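Local coordinates for yersinopine synthase (Yersinia pestis, PDB 6C4M), which catalyses the NADPH-dependent reductive condensation of pyruvate with a histidine-derived intermediate, the last step in making the metallophore yersinopine, at residues A[113-118]-A[403-408]; A[138-143]-A[249-254]; A[397-402]-A[452-457]. All coordinates share one frame; numbering follows the deposited sequence.

Interaction 1 of 3, residues A[113-118]-A[403-408]; sequences PADHYY and PLEDVH. With NAP (NADP nicotinamide-adenine-dinucleotide phosphate), chain B.
D115 and H408 join the two segments by a histidine-carboxylate hydrogen bond. ND1 of H408 gives its N-H to OD2 of D115 at 2.7 Å, nearly straight at 169°. The oxygen lies in the plane of the imidazole ring, and it accepts with its anti lone pair, the one turned from OD1. CG of D115 sits between its own backbone N and carbonyl carbon (chi1 63°), which carries the carboxylate over to helix 401-419. OD1, by contrast, is buried without a polar partner and lies 3.5 Å from CG of E405.

Van der Waals packing completes the contact. The extended side chain of E405 crosses P113 at about a right angle and brings OE2 to 3.4 Å from CG of P113. OD1 of D115 and OE1 of E405 are 4.7 Å apart.

NADP lies against the first segment: CD of P113 is 3.4 Å from O4B of the adenosine ribose, and the adenine N1A lies over one face of the H116 ring.

The 113-118 turn follows strand 107-110 of the nucleotide-binding sheet and leads into helix 117-121, whose Y118 packs on helices 144-154 and 459-471. Behind the contact, V407 and P403 of helix 401-419 rest on helix 425-445.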
# COMPACT_ATOMS: atom_id res chain seq x y z
N PRO A 113 23.04 -22.67 5.99
CA PRO A 113 22.99 -21.29 5.47
C PRO A 113 24.38 -20.80 5.11
O PRO A 113 25.39 -21.23 5.69
CB PRO A 113 22.39 -20.48 6.63
CG PRO A 113 21.75 -21.50 7.53
CD PRO A 113 22.57 -22.73 7.38
N ALA A 114 24.44 -19.87 4.17
CA ALA A 114 25.74 -19.45 3.65
C ALA A 114 26.64 -18.87 4.74
O ALA A 114 27.87 -18.92 4.60
CB ALA A 114 25.59 -18.43 2.53
N ASP A 115 26.08 -18.25 5.79
CA ASP A 115 26.98 -17.66 6.77
C ASP A 115 27.65 -18.72 7.66
O ASP A 115 28.40 -18.37 8.59
CB ASP A 115 26.23 -16.61 7.63
CG ASP A 115 25.10 -17.22 8.45
OD1 ASP A 115 24.42 -18.14 7.93
OD2 ASP A 115 24.88 -16.78 9.61
N HIS A 116 27.37 -20.00 7.39
CA HIS A 116 27.96 -21.12 8.10
C HIS A 116 28.81 -22.01 7.19
O HIS A 116 29.31 -23.04 7.65
CB HIS A 116 26.87 -21.95 8.78
CG HIS A 116 26.29 -21.29 9.99
ND1 HIS A 116 26.78 -21.52 11.26
CD2 HIS A 116 25.30 -20.37 10.13
CE1 HIS A 116 26.12 -20.77 12.13
NE2 HIS A 116 25.21 -20.07 11.46
N TYR A 117 29.01 -21.62 5.94
CA TYR A 117 29.90 -22.39 5.06
C TYR A 117 31.29 -22.46 5.66
O TYR A 117 31.91 -23.52 5.67
CB TYR A 117 30.01 -21.74 3.70
CG TYR A 117 28.77 -21.82 2.82
CD1 TYR A 117 27.68 -22.63 3.16
CD2 TYR A 117 28.70 -21.10 1.64
CE1 TYR A 117 26.57 -22.71 2.36
CE2 TYR A 117 27.60 -21.18 0.84
CZ TYR A 117 26.54 -22.00 1.19
OH TYR A 117 25.42 -22.09 0.38
N TYR A 118 31.81 -21.33 6.15
CA TYR A 118 33.19 -21.31 6.62
C TYR A 118 33.37 -22.27 7.78
O TYR A 118 34.28 -23.12 7.77
CB TYR A 118 33.58 -19.90 7.05
CG TYR A 118 34.94 -19.78 7.70
CD1 TYR A 118 36.11 -19.89 6.94
CD2 TYR A 118 35.08 -19.57 9.08
CE1 TYR A 118 37.37 -19.78 7.52
CE2 TYR A 118 36.35 -19.46 9.67
CZ TYR A 118 37.48 -19.57 8.88
OH TYR A 118 38.74 -19.45 9.42
N PRO A 403 17.29 -11.61 11.81
CA PRO A 403 18.36 -11.11 10.92
C PRO A 403 19.77 -11.68 11.11
O PRO A 403 20.71 -11.17 10.49
CB PRO A 403 18.39 -9.64 11.29
CG PRO A 403 18.23 -9.68 12.83
CD PRO A 403 17.25 -10.86 13.07
N LEU A 404 19.94 -12.69 11.96
CA LEU A 404 21.29 -13.16 12.30
C LEU A 404 22.09 -13.52 11.05
O LEU A 404 23.25 -13.10 10.89
CB LEU A 404 21.21 -14.35 13.25
CG LEU A 404 22.57 -14.92 13.68
CD1 LEU A 404 23.37 -13.90 14.43
CD2 LEU A 404 22.35 -16.14 14.53
N GLU A 405 21.49 -14.31 10.15
CA GLU A 405 22.17 -14.70 8.91
C GLU A 405 22.47 -13.48 8.04
O GLU A 405 23.56 -13.36 7.46
CB GLU A 405 21.30 -15.70 8.14
CG GLU A 405 21.21 -17.13 8.77
CD GLU A 405 20.19 -18.03 8.06
OE1 GLU A 405 19.83 -17.73 6.90
OE2 GLU A 405 19.74 -19.02 8.67
N ASP A 406 21.52 -12.52 8.00
CA ASP A 406 21.64 -11.35 7.13
C ASP A 406 22.70 -10.40 7.65
O ASP A 406 23.44 -9.79 6.87
CB ASP A 406 20.27 -10.64 7.03
CG ASP A 406 19.15 -11.61 6.67
OD1 ASP A 406 18.97 -11.96 5.47
OD2 ASP A 406 18.47 -12.08 7.61
N VAL A 407 22.80 -10.27 8.97
CA VAL A 407 23.85 -9.45 9.54
C VAL A 407 25.22 -10.03 9.21
O VAL A 407 26.12 -9.31 8.76
CB VAL A 407 23.62 -9.30 11.05
CG1 VAL A 407 24.78 -8.66 11.71
CG2 VAL A 407 22.33 -8.42 11.24
N HIS A 408 25.39 -11.34 9.39
CA HIS A 408 26.66 -11.97 9.04
C HIS A 408 26.99 -11.76 7.56
O HIS A 408 28.10 -11.33 7.22
CB HIS A 408 26.60 -13.46 9.36
CG HIS A 408 26.56 -13.78 10.82
ND1 HIS A 408 26.08 -14.98 11.29
CD2 HIS A 408 26.95 -13.07 11.91
CE1 HIS A 408 26.17 -15.00 12.61
NE2 HIS A 408 26.68 -13.85 13.01
PA NAP B . 17.80 -24.27 7.55
O1A NAP B . 18.42 -23.22 6.71
O2A NAP B . 16.86 -23.68 8.63
O5B NAP B . 19.02 -25.12 8.25
C5B NAP B . 19.70 -26.03 7.36
C4B NAP B . 20.76 -26.78 8.18
O4B NAP B . 21.71 -25.70 8.77
C3B NAP B . 20.25 -27.41 9.18
O3B NAP B . 20.96 -28.66 9.43
C2B NAP B . 20.47 -26.43 10.48
O2B NAP B . 20.52 -27.23 11.71
C1B NAP B . 21.60 -25.85 10.29
N9A NAP B . 21.47 -24.48 10.79
C8A NAP B . 20.57 -23.50 10.65
N7A NAP B . 21.03 -22.49 11.39
C5A NAP B . 22.22 -22.87 11.97
C6A NAP B . 23.04 -22.14 12.79
N6A NAP B . 23.01 -20.80 13.37
N1A NAP B . 24.17 -22.71 13.25
C2A NAP B . 24.50 -23.99 12.89
N3A NAP B . 23.68 -24.71 12.07
C4A NAP B . 22.52 -24.12 11.60
O3 NAP B . 16.92 -25.26 6.55
PN NAP B . 16.54 -25.11 4.99
O1N NAP B . 16.54 -26.48 4.48
O2N NAP B . 15.14 -24.45 4.97
O5D NAP B . 17.54 -24.12 4.09
C5D NAP B . 18.63 -24.67 3.31
C4D NAP B . 19.32 -23.48 2.61
O4D NAP B . 18.28 -22.77 1.61
C3D NAP B . 19.71 -22.52 3.42
O3D NAP B . 20.87 -21.85 2.74
C2D NAP B . 18.58 -21.48 3.47
O2D NAP B . 19.13 -20.26 3.65
C1D NAP B . 18.04 -21.56 2.03
N1N NAP B . 16.58 -21.31 1.90
C2N NAP B . 15.66 -22.29 2.03
C3N NAP B . 14.30 -21.98 1.85
C7N NAP B . 13.21 -23.07 2.00
O7N NAP B . 12.19 -22.99 1.44
N7N NAP B . 13.51 -24.18 2.86
C4N NAP B . 13.90 -20.70 1.57
C5N NAP B . 14.82 -19.73 1.44
C6N NAP B . 16.18 -20.03 1.60
P2B NAP B . 19.08 -27.65 12.50
O1X NAP B . 18.67 -26.46 13.33
O2X NAP B . 18.02 -27.97 11.51
O3X NAP B . 19.36 -28.81 13.43

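Interaction 2 of 3, residues A[138-143]-A[249-254]; sequences LSSSMG and AAERFS. With NAP (NADP nicotinamide-adenine-dinucleotide phosphate), chain B.
The backbones approach most closely where M142 passes E251, their CA atoms 4.8 Å apart, as an irregular loop meets the type I beta turn E251-S254, which starts on helix 247-251. This loop joins strand 134-137 to helix 144-154 in the Rossmann-type nucleotide-binding fold, and its S139 lines the NADP pocket, with CB 3.3 Å from O3D of the nicotinamide ribose.

E251 is the central side chain. Its extended chain reaches over the loop, and OE1 accepts the backbone N-H of G143 at 2.9 Å; the donor stands 50° out of the carboxylate plane and the bond is bent to 147°. OE2 is gripped by S164 OG and by the backbone N of G145 at the start of helix 144-154, so the buried carboxylate meets amides near a helix N-terminus, which would tend to stabilise its charge. S140 OG, itself bonded to S164, is a long 3.4 Å from OE2 of E251, at best a weak bond. The carbonyl O of S141 presses on the same group, 3.1 Å from CD of E251, and is bonded to S144 OG. G143, with its positive phi of 97°, has a backbone shape that suits glycine and stands at the N-cap of helix 144-154.

M142 adds apolar packing: its CG lies 4.1 Å from CB of E251, while its side chain also touches L311 and L413 of two other helices. At the turn's end, S254 OG sits 3.2 Å from S140 O and 2.8 Å from E251 O; these and S166 O compete for its one hydroxyl proton.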
# COMPACT_ATOMS: atom_id res chain seq x y z
N LEU A 138 24.22 -24.60 -2.09
CA LEU A 138 22.81 -24.73 -2.44
C LEU A 138 22.11 -23.37 -2.45
O LEU A 138 21.25 -23.12 -3.30
CB LEU A 138 22.12 -25.69 -1.47
CG LEU A 138 20.63 -25.99 -1.78
CD1 LEU A 138 20.46 -26.75 -3.07
CD2 LEU A 138 20.00 -26.79 -0.65
N SER A 139 22.45 -22.48 -1.50
CA SER A 139 21.85 -21.14 -1.45
C SER A 139 22.95 -20.16 -1.06
O SER A 139 23.10 -19.78 0.11
CB SER A 139 20.68 -21.06 -0.49
OG SER A 139 20.01 -19.82 -0.68
N SER A 140 23.68 -19.70 -2.05
CA SER A 140 24.92 -18.97 -1.84
C SER A 140 24.67 -17.53 -1.40
O SER A 140 23.56 -17.00 -1.44
CB SER A 140 25.71 -18.98 -3.14
OG SER A 140 27.08 -19.12 -2.87
N SER A 141 25.76 -16.87 -1.01
CA SER A 141 25.80 -15.42 -0.85
C SER A 141 26.92 -14.90 -1.74
O SER A 141 27.78 -15.65 -2.21
CB SER A 141 26.03 -15.02 0.60
OG SER A 141 25.98 -13.60 0.76
N MET A 142 26.94 -13.58 -1.93
CA MET A 142 28.04 -12.96 -2.66
C MET A 142 29.35 -13.17 -1.90
O MET A 142 29.47 -12.80 -0.73
CB MET A 142 27.80 -11.47 -2.85
CG MET A 142 26.93 -11.14 -4.07
SD MET A 142 26.37 -9.39 -4.15
CE MET A 142 25.00 -9.41 -3.00
N GLY A 143 30.34 -13.73 -2.60
CA GLY A 143 31.64 -14.03 -2.03
C GLY A 143 31.79 -15.46 -1.57
O GLY A 143 32.92 -15.92 -1.34
N ALA A 249 29.05 -13.60 -10.33
CA ALA A 249 28.06 -13.22 -11.32
C ALA A 249 26.78 -14.04 -11.20
O ALA A 249 25.77 -13.65 -11.79
CB ALA A 249 28.62 -13.34 -12.73
N ALA A 250 26.81 -15.16 -10.49
CA ALA A 250 25.58 -15.85 -10.11
C ALA A 250 25.08 -15.40 -8.73
O ALA A 250 23.87 -15.23 -8.54
CB ALA A 250 25.78 -17.37 -10.09
N GLU A 251 26.01 -15.19 -7.79
CA GLU A 251 25.65 -14.91 -6.40
C GLU A 251 24.97 -13.55 -6.28
O GLU A 251 24.21 -13.31 -5.33
CB GLU A 251 26.91 -14.97 -5.52
CG GLU A 251 27.51 -16.37 -5.35
CD GLU A 251 28.99 -16.39 -4.93
OE1 GLU A 251 29.67 -15.34 -4.88
OE2 GLU A 251 29.51 -17.52 -4.65
N ARG A 252 25.28 -12.65 -7.19
CA ARG A 252 24.65 -11.35 -7.22
C ARG A 252 23.14 -11.45 -7.33
O ARG A 252 22.45 -10.48 -7.01
CB ARG A 252 25.23 -10.52 -8.36
CG ARG A 252 24.88 -11.06 -9.74
CD ARG A 252 25.49 -10.19 -10.84
NE ARG A 252 25.31 -10.83 -12.15
CZ ARG A 252 24.99 -10.20 -13.28
NH1 ARG A 252 24.84 -8.88 -13.30
NH2 ARG A 252 24.83 -10.90 -14.40
N PHE A 253 22.60 -12.59 -7.75
CA PHE A 253 21.16 -12.83 -7.80
C PHE A 253 20.60 -13.48 -6.53
O PHE A 253 19.60 -14.22 -6.61
CB PHE A 253 20.84 -13.68 -9.03
CG PHE A 253 21.08 -12.97 -10.32
CD1 PHE A 253 20.20 -12.00 -10.74
CD2 PHE A 253 22.18 -13.25 -11.11
CE1 PHE A 253 20.40 -11.32 -11.93
CE2 PHE A 253 22.40 -12.57 -12.30
CZ PHE A 253 21.51 -11.61 -12.71
N SER A 254 21.18 -13.20 -5.35
CA SER A 254 20.62 -13.67 -4.07
C SER A 254 19.64 -12.60 -3.53
O SER A 254 20.06 -11.61 -2.94
CB SER A 254 21.72 -13.94 -3.05
OG SER A 254 22.68 -14.84 -3.59
PA NAP B . 17.80 -24.27 7.55
O1A NAP B . 18.42 -23.22 6.71
O2A NAP B . 16.86 -23.68 8.63
O5B NAP B . 19.02 -25.12 8.25
C5B NAP B . 19.70 -26.03 7.36
C4B NAP B . 20.76 -26.78 8.18
O4B NAP B . 21.71 -25.70 8.77
C3B NAP B . 20.25 -27.41 9.18
O3B NAP B . 20.96 -28.66 9.43
C2B NAP B . 20.47 -26.43 10.48
O2B NAP B . 20.52 -27.23 11.71
C1B NAP B . 21.60 -25.85 10.29
N9A NAP B . 21.47 -24.48 10.79
C8A NAP B . 20.57 -23.50 10.65
N7A NAP B . 21.03 -22.49 11.39
C5A NAP B . 22.22 -22.87 11.97
C6A NAP B . 23.04 -22.14 12.79
N6A NAP B . 23.01 -20.80 13.37
N1A NAP B . 24.17 -22.71 13.25
C2A NAP B . 24.50 -23.99 12.89
N3A NAP B . 23.68 -24.71 12.07
C4A NAP B . 22.52 -24.12 11.60
O3 NAP B . 16.92 -25.26 6.55
PN NAP B . 16.54 -25.11 4.99
O1N NAP B . 16.54 -26.48 4.48
O2N NAP B . 15.14 -24.45 4.97
O5D NAP B . 17.54 -24.12 4.09
C5D NAP B . 18.63 -24.67 3.31
C4D NAP B . 19.32 -23.48 2.61
O4D NAP B . 18.28 -22.77 1.61
C3D NAP B . 19.71 -22.52 3.42
O3D NAP B . 20.87 -21.85 2.74
C2D NAP B . 18.58 -21.48 3.47
O2D NAP B . 19.13 -20.26 3.65
C1D NAP B . 18.04 -21.56 2.03
N1N NAP B . 16.58 -21.31 1.90
C2N NAP B . 15.66 -22.29 2.03
C3N NAP B . 14.30 -21.98 1.85
C7N NAP B . 13.21 -23.07 2.00
O7N NAP B . 12.19 -22.99 1.44
N7N NAP B . 13.51 -24.18 2.86
C4N NAP B . 13.90 -20.70 1.57
C5N NAP B . 14.82 -19.73 1.44
C6N NAP B . 16.18 -20.03 1.60
P2B NAP B . 19.08 -27.65 12.50
O1X NAP B . 18.67 -26.46 13.33
O2X NAP B . 18.02 -27.97 11.51
O3X NAP B . 19.36 -28.81 13.43

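Interaction 3 of 3, residues A[397-402]-A[452-457]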
# COMPACT_ATOMS: atom_id res chain seq x y z
N TRP A 397 20.05 -16.41 25.48
CA TRP A 397 19.31 -15.66 24.47
C TRP A 397 19.96 -15.81 23.10
O TRP A 397 21.19 -15.76 22.96
CB TRP A 397 19.25 -14.19 24.84
CG TRP A 397 18.35 -13.91 25.98
CD1 TRP A 397 18.71 -13.72 27.29
CD2 TRP A 397 16.92 -13.80 25.94
NE1 TRP A 397 17.60 -13.49 28.04
CE2 TRP A 397 16.48 -13.54 27.25
CE3 TRP A 397 15.97 -13.89 24.91
CZ2 TRP A 397 15.13 -13.36 27.56
CZ3 TRP A 397 14.64 -13.73 25.22
CH2 TRP A 397 14.23 -13.46 26.55
N HIS A 398 19.10 -15.99 22.08
CA HIS A 398 19.50 -16.09 20.68
C HIS A 398 18.78 -15.03 19.84
O HIS A 398 17.68 -14.59 20.18
CB HIS A 398 19.13 -17.44 20.05
CG HIS A 398 19.98 -18.59 20.49
ND1 HIS A 398 20.83 -19.26 19.63
CD2 HIS A 398 20.07 -19.22 21.69
CE1 HIS A 398 21.43 -20.23 20.29
NE2 HIS A 398 20.99 -20.23 21.54
N LEU A 399 19.38 -14.70 18.71
CA LEU A 399 18.70 -14.06 17.60
C LEU A 399 18.09 -15.10 16.68
O LEU A 399 18.72 -16.14 16.43
CB LEU A 399 19.67 -13.21 16.81
CG LEU A 399 20.16 -12.00 17.59
CD1 LEU A 399 21.50 -11.56 17.04
CD2 LEU A 399 19.14 -10.88 17.49
N PRO A 400 16.91 -14.85 16.11
CA PRO A 400 16.38 -15.75 15.07
C PRO A 400 17.17 -15.60 13.78
O PRO A 400 17.96 -14.67 13.59
CB PRO A 400 14.94 -15.31 14.90
CG PRO A 400 14.93 -13.88 15.33
CD PRO A 400 16.02 -13.70 16.34
N ARG A 401 16.97 -16.57 12.86
CA ARG A 401 17.82 -16.61 11.68
C ARG A 401 17.65 -15.36 10.83
O ARG A 401 18.59 -14.93 10.15
CB ARG A 401 17.53 -17.87 10.87
CG ARG A 401 16.11 -17.93 10.34
CD ARG A 401 16.02 -18.64 8.99
NE ARG A 401 15.58 -20.03 9.14
CZ ARG A 401 14.32 -20.43 9.06
NH1 ARG A 401 13.34 -19.55 8.83
NH2 ARG A 401 14.03 -21.72 9.21
N VAL A 402 16.47 -14.76 10.84
CA VAL A 402 16.30 -13.39 10.39
C VAL A 402 16.30 -12.50 11.63
O VAL A 402 15.38 -12.62 12.46
CB VAL A 402 15.02 -13.21 9.55
CG1 VAL A 402 14.85 -11.77 9.17
CG2 VAL A 402 15.11 -14.10 8.27
N PRO A 452 26.83 -17.30 22.71
CA PRO A 452 28.03 -16.68 22.10
C PRO A 452 27.81 -16.13 20.70
O PRO A 452 28.56 -15.22 20.30
CB PRO A 452 29.04 -17.84 22.08
CG PRO A 452 28.65 -18.69 23.23
CD PRO A 452 27.14 -18.62 23.29
N SER A 453 26.84 -16.65 19.95
CA SER A 453 26.56 -16.08 18.63
C SER A 453 26.17 -14.61 18.72
O SER A 453 26.38 -13.86 17.77
CB SER A 453 25.45 -16.88 17.95
OG SER A 453 24.26 -16.92 18.72
N LEU A 454 25.60 -14.17 19.85
CA LEU A 454 25.31 -12.75 20.03
C LEU A 454 26.56 -11.90 20.27
O LEU A 454 26.45 -10.67 20.23
CB LEU A 454 24.36 -12.52 21.22
CG LEU A 454 22.89 -12.55 20.89
CD1 LEU A 454 22.50 -13.81 20.17
CD2 LEU A 454 22.04 -12.38 22.13
N LEU A 455 27.72 -12.52 20.53
CA LEU A 455 28.87 -11.81 21.07
C LEU A 455 30.06 -11.77 20.13
O LEU A 455 31.09 -11.20 20.48
CB LEU A 455 29.30 -12.44 22.42
CG LEU A 455 28.17 -12.60 23.45
CD1 LEU A 455 28.60 -13.35 24.69
CD2 LEU A 455 27.66 -11.22 23.80
N GLY A 456 29.97 -12.42 18.97
CA GLY A 456 31.08 -12.43 18.04
C GLY A 456 30.69 -13.23 16.83
O GLY A 456 29.66 -13.90 16.80
N ASP A 457 31.57 -13.17 15.83
CA ASP A 457 31.39 -13.90 14.58
C ASP A 457 32.75 -14.00 13.92
O ASP A 457 33.71 -13.36 14.35
CB ASP A 457 30.39 -13.17 13.68
CG ASP A 457 30.85 -11.76 13.33
OD1 ASP A 457 31.95 -11.58 12.78
OD2 ASP A 457 30.09 -10.82 13.61
O HOH W 1 21.78 -16.11 18.10
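S453 and L454 face the end of strand 397-398 from a short 3-10 turn that begins at P452, in the loop between helices 425-445 and 459-471. That strand, half of a two-stranded antiparallel hairpin with 390-391, runs on towards helix 401-419, where R401 NH2 forms a salt bridge with a phosphate oxygen of the NADP cofactor. No direct hydrogen bond joins the two segments.

At S453, OG comes within 4.3 Å of ND1 of H398, approaching the ring obliquely. Its polar partners are H451 ND1 and a water, the latter at 2.7 Å from OG of S453. That water accepts the backbone N-H of L399, 2.8 Å from its N, and so links the turn to the opposite chain. The H398 imidazole is held elsewhere, by NE2 bonded to D392 and by ring contacts with Y390 and H451.

L454 buries more than any other residue here. Both of its methyls lie on one side of the W397 carbonyl oxygen, CD1 and CD2 each 3.6 Å from W397 O. CD2 also packs on the CB of W397, whose indole turns away to meet F441 edge-to-face; L454 touches that phenylalanine too, so helix 425-445 backs the contact.

Further along, L455 N closes the turn onto P452 O, and D457 leads off to a salt bridge with R411 and a bond to the N of C459 ahead of helix 459-471. L399, its CG anti to its carbonyl carbon (chi1 -68°), offers that CG to CD1 of L454 at 3.9 Å.

Overall arrangement
All three meet NADP: interaction 1 at the adenosine end, interaction 2 at the nicotinamide ribose, and interaction 3 through R401 at the phosphate. Interactions 1 and 2, 13 Å apart between centres, meet through Y117, whose OH is 3.3 Å from O of S139, a probable hydrogen bond. Interactions 1 and 3 share helix 401-419, with centres 10 Å apart; NE2 of H408 packs 3.8 Å from CB of D457. Interactions 2 and 3 do not touch, their nearest atoms being about 11 Å apart. H260, the inferred proton donor/acceptor, is about 7 Å from the E405 side chain, is hydrogen-bonded by D406 and touches V402, linking interactions 1 and 3 to the probable catalytic site.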